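Local coordinates for ribosomal RNA processing protein 6 (Trypanosoma brucei brucei, PDB 4NLC) that probably acts as a 3'-5' exoribonuclease in ribosomal RNA processing, the chain here being its catalytic core of exonuclease and HRDC domains, at residues Leu250-Val253 against Phe254-Arg258; Arg4-Leu7 against Thr8-His11; Pro272-Thr275 against Tyr276-Leu280. The protein carries 1 engineered substitution. All blocks are in the same frame, centred on the assembly; numbering follows the deposited sequence.

Contact 1: Leu250-Val253 against Phe254-Arg258; sequences LLHV and FQESR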
ATOM      1  N   LEU A 250       5.957 -11.409  24.065  1.00 30.37           N
ATOM      2  CA  LEU A 250       6.024 -12.018  22.719  1.00 29.79           C
ATOM      3  C   LEU A 250       4.613 -12.351  22.186  1.00 34.80           C
ATOM      4  O   LEU A 250       4.290 -11.977  21.053  1.00 34.65           O
ATOM      5  CB  LEU A 250       6.980 -13.238  22.627  1.00 28.90           C
ATOM      6  CG  LEU A 250       7.060 -13.943  21.246  1.00 32.06           C
ATOM      7  CD1 LEU A 250       7.520 -12.999  20.112  1.00 29.62           C
ATOM      8  CD2 LEU A 250       7.911 -15.208  21.291  1.00 34.51           C
ATOM      9  N   LEU A 251       3.770 -12.985  23.024  1.00 32.42           N
ATOM     10  CA  LEU A 251       2.369 -13.312  22.695  1.00 32.00           C
ATOM     11  C   LEU A 251       1.542 -12.042  22.490  1.00 31.21           C
ATOM     12  O   LEU A 251       0.679 -12.029  21.616  1.00 28.65           O
ATOM     13  CB  LEU A 251       1.712 -14.175  23.781  1.00 33.23           C
ATOM     14  CG  LEU A 251       1.740 -15.670  23.576  1.00 40.28           C
ATOM     15  CD1 LEU A 251       1.343 -16.394  24.867  1.00 42.09           C
ATOM     16  CD2 LEU A 251       0.799 -16.096  22.438  1.00 43.91           C
ATOM     17  N   HIS A 252       1.821 -10.973  23.275  1.00 26.95           N
ATOM     18  CA  HIS A 252       1.130  -9.678  23.136  1.00 27.33           C
ATOM     19  C   HIS A 252       1.380  -9.080  21.732  1.00 27.58           C
ATOM     20  O   HIS A 252       0.453  -8.610  21.082  1.00 25.31           O
ATOM     21  CB  HIS A 252       1.539  -8.692  24.243  1.00 29.29           C
ATOM     22  CG  HIS A 252       0.916  -7.340  24.097  1.00 33.38           C
ATOM     23  ND1 HIS A 252      -0.413  -7.122  24.392  1.00 35.59           N
ATOM     24  CD2 HIS A 252       1.465  -6.176  23.671  1.00 35.75           C
ATOM     25  CE1 HIS A 252      -0.637  -5.846  24.132  1.00 35.10           C
ATOM     26  NE2 HIS A 252       0.459  -5.239  23.688  1.00 35.55           N
ATOM     27  N   VAL A 253       2.614  -9.178  21.245  1.00 23.24           N
ATOM     28  CA  VAL A 253       2.989  -8.637  19.939  1.00 20.72           C
ATOM     29  C   VAL A 253       2.331  -9.449  18.807  1.00 26.52           C
ATOM     30  O   VAL A 253       1.786  -8.859  17.878  1.00 25.90           O
ATOM     31  CB  VAL A 253       4.518  -8.469  19.810  1.00 22.58           C
ATOM     32  CG1 VAL A 253       4.891  -8.013  18.410  1.00 21.71           C
ATOM     33  CG2 VAL A 253       5.019  -7.450  20.839  1.00 22.03           C
ATOM     34  N   PHE A 254       2.291 -10.781  18.936  1.00 25.62           N
ATOM     35  CA  PHE A 254       1.580 -11.646  17.997  1.00 26.19           C
ATOM     36  C   PHE A 254       0.093 -11.286  18.004  1.00 28.97           C
ATOM     37  O   PHE A 254      -0.523 -11.301  16.953  1.00 27.71           O
ATOM     38  CB  PHE A 254       1.751 -13.118  18.383  1.00 28.73           C
ATOM     39  CG  PHE A 254       2.913 -13.793  17.695  1.00 29.96           C
ATOM     40  CD1 PHE A 254       2.828 -14.165  16.350  1.00 32.12           C
ATOM     41  CD2 PHE A 254       4.075 -14.089  18.391  1.00 31.20           C
ATOM     42  CE1 PHE A 254       3.899 -14.805  15.712  1.00 32.64           C
ATOM     43  CE2 PHE A 254       5.157 -14.714  17.743  1.00 34.86           C
ATOM     44  CZ  PHE A 254       5.054 -15.080  16.417  1.00 32.10           C
ATOM     45  N   GLN A 255      -0.458 -10.914  19.186  1.00 26.47           N
ATOM     46  CA  GLN A 255      -1.873 -10.533  19.353  1.00 26.07           C
ATOM     47  C   GLN A 255      -2.193  -9.213  18.690  1.00 28.72           C
ATOM     48  O   GLN A 255      -3.194  -9.108  17.984  1.00 27.57           O
ATOM     49  CB  GLN A 255      -2.303 -10.555  20.837  1.00 26.98           C
ATOM     50  CG  GLN A 255      -2.487 -11.999  21.330  1.00 44.28           C
ATOM     51  CD  GLN A 255      -2.431 -12.206  22.828  1.00 60.17           C
ATOM     52  OE1 GLN A 255      -1.937 -11.378  23.603  1.00 56.19           O
ATOM     53  NE2 GLN A 255      -2.881 -13.368  23.257  1.00 49.05           N
ATOM     54  N   GLU A 256      -1.322  -8.215  18.891  1.00 25.51           N
ATOM     55  CA  GLU A 256      -1.451  -6.898  18.276  1.00 25.27           C
ATOM     56  C   GLU A 256      -1.330  -6.986  16.753  1.00 28.14           C
ATOM     57  O   GLU A 256      -2.113  -6.340  16.063  1.00 27.67           O
ATOM     58  CB  GLU A 256      -0.449  -5.914  18.899  1.00 26.95           C
ATOM     59  CG  GLU A 256      -0.766  -5.621  20.357  1.00 36.02           C
ATOM     60  CD  GLU A 256      -1.919  -4.664  20.584  1.00 59.03           C
ATOM     61  OE1 GLU A 256      -3.074  -5.133  20.700  1.00 50.44           O
ATOM     62  OE2 GLU A 256      -1.664  -3.441  20.663  1.00 62.80           O
ATOM     63  N   SER A 257      -0.363  -7.797  16.237  1.00 23.62           N
ATOM     64  CA  SER A 257      -0.146  -8.052  14.803  1.00 23.19           C
ATOM     65  C   SER A 257      -1.385  -8.730  14.167  1.00 28.99           C
ATOM     66  O   SER A 257      -1.755  -8.378  13.058  1.00 28.98           O
ATOM     67  CB  SER A 257       1.086  -8.925  14.586  1.00 23.23           C
ATOM     68  OG  SER A 257       2.229  -8.393  15.240  1.00 21.63           O
ATOM     69  N   ARG A 258      -2.052  -9.649  14.900  1.00 27.12           N
ATOM     70  CA  ARG A 258      -3.277 -10.335  14.465  1.00 27.40           C
ATOM     71  C   ARG A 258      -4.417  -9.309  14.293  1.00 30.85           C
ATOM     72  O   ARG A 258      -5.121  -9.342  13.294  1.00 31.86           O
ATOM     73  CB  ARG A 258      -3.656 -11.437  15.473  1.00 29.35           C
ATOM     74  CG  ARG A 258      -5.063 -12.023  15.312  1.00 33.40           C
ATOM     75  CD  ARG A 258      -5.173 -13.419  15.899  1.00 45.34           C
ATOM     76  NE  ARG A 258      -5.113 -13.408  17.357  1.00 52.33           N
ATOM     77  CZ  ARG A 258      -4.355 -14.219  18.087  1.00 63.57           C
ATOM     78  NH1 ARG A 258      -3.613 -15.153  17.502  1.00 49.10           N
ATOM     79  NH2 ARG A 258      -4.353 -14.121  19.409  1.00 50.92           N
TER

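Contact 2: Arg4-Leu7 against Thr8-His11; sequences RPQL and TFEH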
ATOM      1  N   ARG A   4       1.525   3.654 -18.112  1.00 41.10           N
ATOM      2  CA  ARG A   4       0.369   3.349 -17.263  1.00 40.09           C
ATOM      3  C   ARG A   4       0.122   1.842 -17.109  1.00 41.30           C
ATOM      4  O   ARG A   4      -0.519   1.250 -17.972  1.00 40.49           O
ATOM      5  CB  ARG A   4      -0.898   4.061 -17.763  1.00 42.31           C
ATOM      6  CG  ARG A   4      -0.821   5.571 -17.684  1.00 53.66           C
ATOM      7  CD  ARG A   4      -2.148   6.240 -17.990  1.00 52.79           C
ATOM      8  NE  ARG A   4      -3.156   6.017 -16.944  1.00 51.00           N
ATOM      9  CZ  ARG A   4      -3.288   6.741 -15.834  1.00 52.85           C
ATOM     10  NH1 ARG A   4      -2.445   7.733 -15.574  1.00 40.05           N
ATOM     11  NH2 ARG A   4      -4.271   6.490 -14.986  1.00 40.27           N
ATOM     12  N   PRO A   5       0.578   1.191 -16.003  1.00 37.14           N
ATOM     13  CA  PRO A   5       0.358  -0.264 -15.864  1.00 36.89           C
ATOM     14  C   PRO A   5      -1.106  -0.721 -15.922  1.00 40.46           C
ATOM     15  O   PRO A   5      -1.368  -1.794 -16.445  1.00 37.81           O
ATOM     16  CB  PRO A   5       1.024  -0.590 -14.522  1.00 37.87           C
ATOM     17  CG  PRO A   5       2.076   0.462 -14.369  1.00 41.86           C
ATOM     18  CD  PRO A   5       1.399   1.704 -14.891  1.00 37.54           C
ATOM     19  N   GLN A   6      -2.053   0.120 -15.458  1.00 39.96           N
ATOM     20  CA  GLN A   6      -3.508  -0.141 -15.449  1.00 41.44           C
ATOM     21  C   GLN A   6      -4.060  -0.642 -16.782  1.00 49.58           C
ATOM     22  O   GLN A   6      -4.971  -1.472 -16.789  1.00 49.06           O
ATOM     23  CB  GLN A   6      -4.305   1.107 -15.041  1.00 42.83           C
ATOM     24  CG  GLN A   6      -3.874   1.700 -13.729  1.00 48.01           C
ATOM     25  CD  GLN A   6      -2.978   2.886 -13.951  1.00 49.33           C
ATOM     26  OE1 GLN A   6      -1.843   2.766 -14.413  1.00 37.22           O
ATOM     27  NE2 GLN A   6      -3.455   4.049 -13.578  1.00 44.58           N
ATOM     28  N   LEU A   7      -3.501  -0.140 -17.902  1.00 49.01           N
ATOM     29  CA  LEU A   7      -3.915  -0.518 -19.254  1.00 50.62           C
ATOM     30  C   LEU A   7      -3.585  -1.997 -19.579  1.00 55.00           C
ATOM     31  O   LEU A   7      -4.193  -2.571 -20.484  1.00 56.13           O
ATOM     32  CB  LEU A   7      -3.354   0.460 -20.323  1.00 51.83           C
ATOM     33  CG  LEU A   7      -3.527   2.004 -20.098  1.00 57.73           C
ATOM     34  CD1 LEU A   7      -3.255   2.776 -21.382  1.00 58.75           C
ATOM     35  CD2 LEU A   7      -4.934   2.388 -19.584  1.00 60.60           C
ATOM     36  N   THR A   8      -2.647  -2.610 -18.819  1.00 49.55           N
ATOM     37  CA  THR A   8      -2.247  -4.016 -18.941  1.00 47.75           C
ATOM     38  C   THR A   8      -3.094  -4.864 -17.969  1.00 48.54           C
ATOM     39  O   THR A   8      -2.932  -6.086 -17.944  1.00 48.78           O
ATOM     40  CB  THR A   8      -0.738  -4.226 -18.609  1.00 53.93           C
ATOM     41  OG1 THR A   8      -0.546  -4.263 -17.186  1.00 50.73           O
ATOM     42  CG2 THR A   8       0.182  -3.196 -19.255  1.00 52.30           C
ATOM     43  N   PHE A   9      -3.936  -4.225 -17.121  1.00 42.12           N
ATOM     44  CA  PHE A   9      -4.736  -4.986 -16.149  1.00 40.72           C
ATOM     45  C   PHE A   9      -5.761  -5.864 -16.843  1.00 49.11           C
ATOM     46  O   PHE A   9      -6.378  -5.429 -17.811  1.00 49.70           O
ATOM     47  CB  PHE A   9      -5.382  -4.101 -15.063  1.00 40.44           C
ATOM     48  CG  PHE A   9      -4.466  -3.407 -14.067  1.00 39.60           C
ATOM     49  CD1 PHE A   9      -3.086  -3.618 -14.090  1.00 39.16           C
ATOM     50  CD2 PHE A   9      -4.987  -2.535 -13.108  1.00 40.14           C
ATOM     51  CE1 PHE A   9      -2.240  -2.948 -13.193  1.00 39.26           C
ATOM     52  CE2 PHE A   9      -4.145  -1.891 -12.189  1.00 41.70           C
ATOM     53  CZ  PHE A   9      -2.776  -2.107 -12.235  1.00 38.66           C
ATOM     54  N   GLU A  10      -5.879  -7.125 -16.396  1.00 49.11           N
ATOM     55  CA  GLU A  10      -6.827  -8.103 -16.948  1.00 51.20           C
ATOM     56  C   GLU A  10      -8.245  -7.674 -16.560  1.00 58.31           C
ATOM     57  O   GLU A  10      -9.199  -7.897 -17.309  1.00 58.07           O
ATOM     58  CB  GLU A  10      -6.524  -9.521 -16.433  1.00 52.30           C
ATOM     59  CG  GLU A  10      -5.173 -10.075 -16.879  1.00 65.26           C
ATOM     60  CD  GLU A  10      -5.028 -10.422 -18.348  1.00101.02           C
ATOM     61  OE1 GLU A  10      -5.734 -11.344 -18.819  1.00107.09           O
ATOM     62  OE2 GLU A  10      -4.181  -9.792 -19.022  1.00 99.79           O
ATOM     63  N   HIS A  11      -8.346  -7.000 -15.404  1.00 56.28           N
ATOM     64  CA  HIS A  11      -9.573  -6.459 -14.847  1.00 57.00           C
ATOM     65  C   HIS A  11      -9.369  -4.941 -14.609  1.00 56.08           C
ATOM     66  O   HIS A  11      -8.473  -4.569 -13.842  1.00 54.86           O
ATOM     67  CB  HIS A  11      -9.927  -7.183 -13.522  1.00 58.61           C
ATOM     68  CG  HIS A  11      -9.758  -8.678 -13.540  1.00 62.81           C
ATOM     69  ND1 HIS A  11      -8.497  -9.267 -13.509  1.00 64.79           N
ATOM     70  CD2 HIS A  11     -10.696  -9.659 -13.532  1.00 65.32           C
ATOM     71  CE1 HIS A  11      -8.710 -10.578 -13.494  1.00 64.22           C
ATOM     72  NE2 HIS A  11     -10.017 -10.862 -13.509  1.00 64.81           N
TER

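Contact 3: Pro272-Thr275 against Tyr276-Leu280; sequences PDVT and YKQAL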
ATOM      1  N   PRO A 272     -18.773  14.836  -0.085  1.00 54.55           N
ATOM      2  CA  PRO A 272     -18.982  16.106  -0.812  1.00 53.90           C
ATOM      3  C   PRO A 272     -19.244  17.332   0.070  1.00 58.18           C
ATOM      4  O   PRO A 272     -19.162  18.461  -0.424  1.00 55.87           O
ATOM      5  CB  PRO A 272     -20.156  15.800  -1.749  1.00 56.14           C
ATOM      6  CG  PRO A 272     -20.279  14.284  -1.753  1.00 61.60           C
ATOM      7  CD  PRO A 272     -19.825  13.849  -0.408  1.00 57.53           C
ATOM      8  N   ASP A 273     -19.540  17.105   1.371  1.00 56.39           N
ATOM      9  CA  ASP A 273     -19.795  18.167   2.348  1.00 57.20           C
ATOM     10  C   ASP A 273     -18.579  18.435   3.254  1.00 62.30           C
ATOM     11  O   ASP A 273     -18.568  19.463   3.930  1.00 61.89           O
ATOM     12  CB  ASP A 273     -21.005  17.805   3.261  1.00 60.41           C
ATOM     13  CG  ASP A 273     -22.233  17.172   2.616  1.00 65.79           C
ATOM     14  OD1 ASP A 273     -22.551  17.524   1.462  1.00 65.67           O
ATOM     15  OD2 ASP A 273     -22.913  16.378   3.295  1.00 69.76           O
ATOM     16  N   VAL A 274     -17.584  17.499   3.309  1.00 59.42           N
ATOM     17  CA  VAL A 274     -16.463  17.555   4.266  1.00 58.99           C
ATOM     18  C   VAL A 274     -15.034  17.527   3.653  1.00 59.63           C
ATOM     19  O   VAL A 274     -14.237  18.390   4.014  1.00 58.19           O
ATOM     20  CB  VAL A 274     -16.620  16.412   5.337  1.00 64.34           C
ATOM     21  CG1 VAL A 274     -15.490  16.423   6.370  1.00 64.94           C
ATOM     22  CG2 VAL A 274     -17.981  16.471   6.040  1.00 65.50           C
ATOM     23  N   THR A 275     -14.684  16.495   2.833  1.00 55.50           N
ATOM     24  CA  THR A 275     -13.325  16.230   2.295  1.00 53.41           C
ATOM     25  C   THR A 275     -12.564  17.491   1.854  1.00 54.32           C
ATOM     26  O   THR A 275     -11.397  17.637   2.234  1.00 53.17           O
ATOM     27  CB  THR A 275     -13.319  15.157   1.186  1.00 54.42           C
ATOM     28  OG1 THR A 275     -14.081  14.033   1.608  1.00 51.95           O
ATOM     29  CG2 THR A 275     -11.913  14.663   0.850  1.00 51.20           C
ATOM     30  N   TYR A 276     -13.221  18.398   1.086  1.00 49.15           N
ATOM     31  CA  TYR A 276     -12.611  19.650   0.634  1.00 47.51           C
ATOM     32  C   TYR A 276     -12.020  20.492   1.809  1.00 52.10           C
ATOM     33  O   TYR A 276     -10.921  21.026   1.670  1.00 50.99           O
ATOM     34  CB  TYR A 276     -13.591  20.460  -0.245  1.00 47.37           C
ATOM     35  CG  TYR A 276     -14.629  21.256   0.513  1.00 49.31           C
ATOM     36  CD1 TYR A 276     -15.812  20.663   0.946  1.00 52.18           C
ATOM     37  CD2 TYR A 276     -14.438  22.607   0.783  1.00 49.53           C
ATOM     38  CE1 TYR A 276     -16.770  21.391   1.646  1.00 54.00           C
ATOM     39  CE2 TYR A 276     -15.394  23.349   1.474  1.00 51.00           C
ATOM     40  CZ  TYR A 276     -16.562  22.738   1.896  1.00 60.28           C
ATOM     41  OH  TYR A 276     -17.507  23.468   2.575  1.00 63.70           O
ATOM     42  N   LYS A 277     -12.730  20.559   2.964  1.00 50.52           N
ATOM     43  CA  LYS A 277     -12.286  21.296   4.157  1.00 52.04           C
ATOM     44  C   LYS A 277     -11.053  20.637   4.785  1.00 58.91           C
ATOM     45  O   LYS A 277     -10.174  21.339   5.292  1.00 59.42           O
ATOM     46  CB  LYS A 277     -13.400  21.392   5.212  1.00 55.53           C
ATOM     47  CG  LYS A 277     -14.521  22.388   4.897  1.00 58.85           C
ATOM     48  CD  LYS A 277     -15.625  22.341   5.955  1.00 56.28           C
ATOM     49  CE  LYS A 277     -16.511  21.122   5.837  1.00 59.67           C
ATOM     50  NZ  LYS A 277     -16.582  20.354   7.105  1.00 68.45           N
ATOM     51  N   GLN A 278     -10.997  19.291   4.751  1.00 56.32           N
ATOM     52  CA  GLN A 278      -9.892  18.507   5.307  1.00 57.87           C
ATOM     53  C   GLN A 278      -8.604  18.696   4.508  1.00 63.37           C
ATOM     54  O   GLN A 278      -7.515  18.638   5.076  1.00 64.79           O
ATOM     55  CB  GLN A 278     -10.267  17.020   5.360  1.00 59.54           C
ATOM     56  CG  GLN A 278     -11.289  16.682   6.450  1.00 69.14           C
ATOM     57  CD  GLN A 278     -11.924  15.314   6.310  1.00 76.57           C
ATOM     58  OE1 GLN A 278     -11.986  14.718   5.228  1.00 63.30           O
ATOM     59  NE2 GLN A 278     -12.480  14.815   7.402  1.00 73.99           N
ATOM     60  N   ALA A 279      -8.732  18.933   3.194  1.00 59.46           N
ATOM     61  CA  ALA A 279      -7.607  19.101   2.281  1.00 58.93           C
ATOM     62  C   ALA A 279      -7.185  20.555   2.103  1.00 62.90           C
ATOM     63  O   ALA A 279      -5.999  20.815   1.875  1.00 62.71           O
ATOM     64  CB  ALA A 279      -7.946  18.486   0.935  1.00 58.30           C
ATOM     65  N   LEU A 280      -8.141  21.500   2.187  1.00 58.97           N
ATOM     66  CA  LEU A 280      -7.826  22.916   2.001  1.00 58.70           C
ATOM     67  C   LEU A 280      -7.560  23.652   3.315  1.00 64.16           C
ATOM     68  O   LEU A 280      -6.957  24.722   3.281  1.00 63.76           O
ATOM     69  CB  LEU A 280      -8.887  23.643   1.138  1.00 57.28           C
ATOM     70  CG  LEU A 280      -9.022  23.158  -0.325  1.00 60.80           C
ATOM     71  CD1 LEU A 280     -10.304  23.652  -0.956  1.00 60.14           C
ATOM     72  CD2 LEU A 280      -7.825  23.560  -1.175  1.00 61.86           C
TER

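Contact 1: Leu250-Val253 against Phe254-Arg258
Leu250 and Phe254 lie side by side one turn apart on the amphipathic alpha-helix 249-261, both pointing the same way, into the exonuclease part of the chain. The isobutyl branch of Leu250 reaches the ring because its CG stands anti to the backbone N, which carries CD1 to 3.8 Å from CE2 of Phe254. The edge of that same ring also comes near the carbonyl of Leu250, whose O lies close to the ring plane. Large apolar residues suit this face: Leu250 also packs on helix 226-238, and Phe254 makes an edge-to-face stack with Phe170 of strand 169-171.

On a more exposed flank, His252 and Glu256 form a second pair across one turn. The Glu256 chain bends at chi2 (-77°) and lays its CG methylene over one face of the imidazole, 3.9 Å from the ring centroid of His252, a CH-pi contact offset toward the rim. Carboxylate and ring planes are only 20° apart, and OE2 of Glu256 stays 4.1 Å from NE2 of His252, near enough for some electrostatic attraction if the histidine is protonated.

Buried Ser257 turns its hydroxyl back along the helix, and the same OG also bonds to Asp171 N of strand 169-171. Two donors from opposite faces of the carbonyl plane grip Val253 O: Ser257 N at 2.9 Å and Ser257 OG at 2.7 Å, the hydroxyl lying 39° out of that plane.

Contact 2: Arg4-Leu7 against Thr8-His11
A short 3-10 turn at the N-terminal end of the modelled chain brings Pro5 and Gln6 against Thr8 and Phe9. Pro5 O receives two bonds from Thr8, one from the backbone N at 2.8 Å and one from OG1 at 2.7 Å. The hydroxyl arrives in the carbonyl plane, whereas the amide sits well above it. The threonine is turned for this by a chi1 of 80°, which sets OG1 between its own backbone N and carbonyl carbon. Phe9 N bonds to Gln6 O at 3.0 Å from far above the carbonyl plane, off its lone pairs.

These i to i+3 bonds are the signature of 3-10 geometry, and proline, lacking an amide hydrogen, fits its first turn, where no such donor is needed. The tight winding also turns a face of the Phe9 ring squarely to Gln6: CA of Gln6 stands 3.5 Å from the ring centroid of Phe9, just 4° off the normal, in a CH-pi contact. Gln6 CG lies over the same face, toward the rim, 3.9 Å from CE2 of Phe9. Phe9 also has a cation-pi partner in Arg129, while Arg4 forms a salt bridge with Asp311. CB of Pro5 adds an apolar contact, 4.2 Å from CE1 of Phe9.

Contact 3: Pro272-Thr275 against Tyr276-Leu280
The chain runs from the loop at Pro272-Asp273 into the first turn of helix 275-280, with Val274 at the N-cap position. Val274 O accepts from Lys277 N at 2.8 Å and, weakly, from Gln278 N at 3.4 Å, while Thr275 O takes Ala279 N at 3.1 Å. The bond from Lys277 spans three residues and the other two span four, so the helix starts with a tight turn and then settles into alpha geometry.

Valine has no side-chain acceptor to offer as a cap. With CG1 opposite its backbone N (chi1 -180°), that methyl makes a van der Waals contact with the amide of Gln278, 3.6 Å from NE2 and 3.7 Å from CD of the glutamine. Gln278 reaches there by an extended chain. Lys277, bent at chi3 and chi4, doubles back along the loop until its CE is 3.3 Å from Asp273 O. Tyr276 leans the same way from its first torsion (chi1 80°), bringing CE1 to 3.5 Å from Asp273 O, and Lys277 CG lies over one face of its ring.

Thr275 OG1 takes a hydrogen bond from Asp271 N, and Asp273 makes a salt bridge with Arg296. The short helix packs on two helices of the HRDC part, 289-309 through Tyr276 and 319-328 through Ala279 and Leu280. Both Lys277 and Tyr276 approach Asp273 O through carbon atoms, so any attraction between that oxygen and the lysine ammonium, with NZ of Lys277 3.8 Å from Asp273 O, is probably weak.

The three contacts are all local, one within a helix, one in a 3-10 turn and one at a helix start. Contact 1 belongs to a helix packed on the exonuclease part of the chain, contact 2 to the N-terminal segment before strand 23-25, and contact 3 to the short helix that packs on helix 289-309 of the HRDC part. Contacts 1 and 2 lie on opposite sides of the chain's centre, their own centres 37 Å apart. Contact 3 follows contact 1 in sequence, yet their centres are 36 Å apart; contacts 2 and 3 are closer, with centres 30 Å apart. A bound PEG lies about 5 Å from the Thr275 side chain.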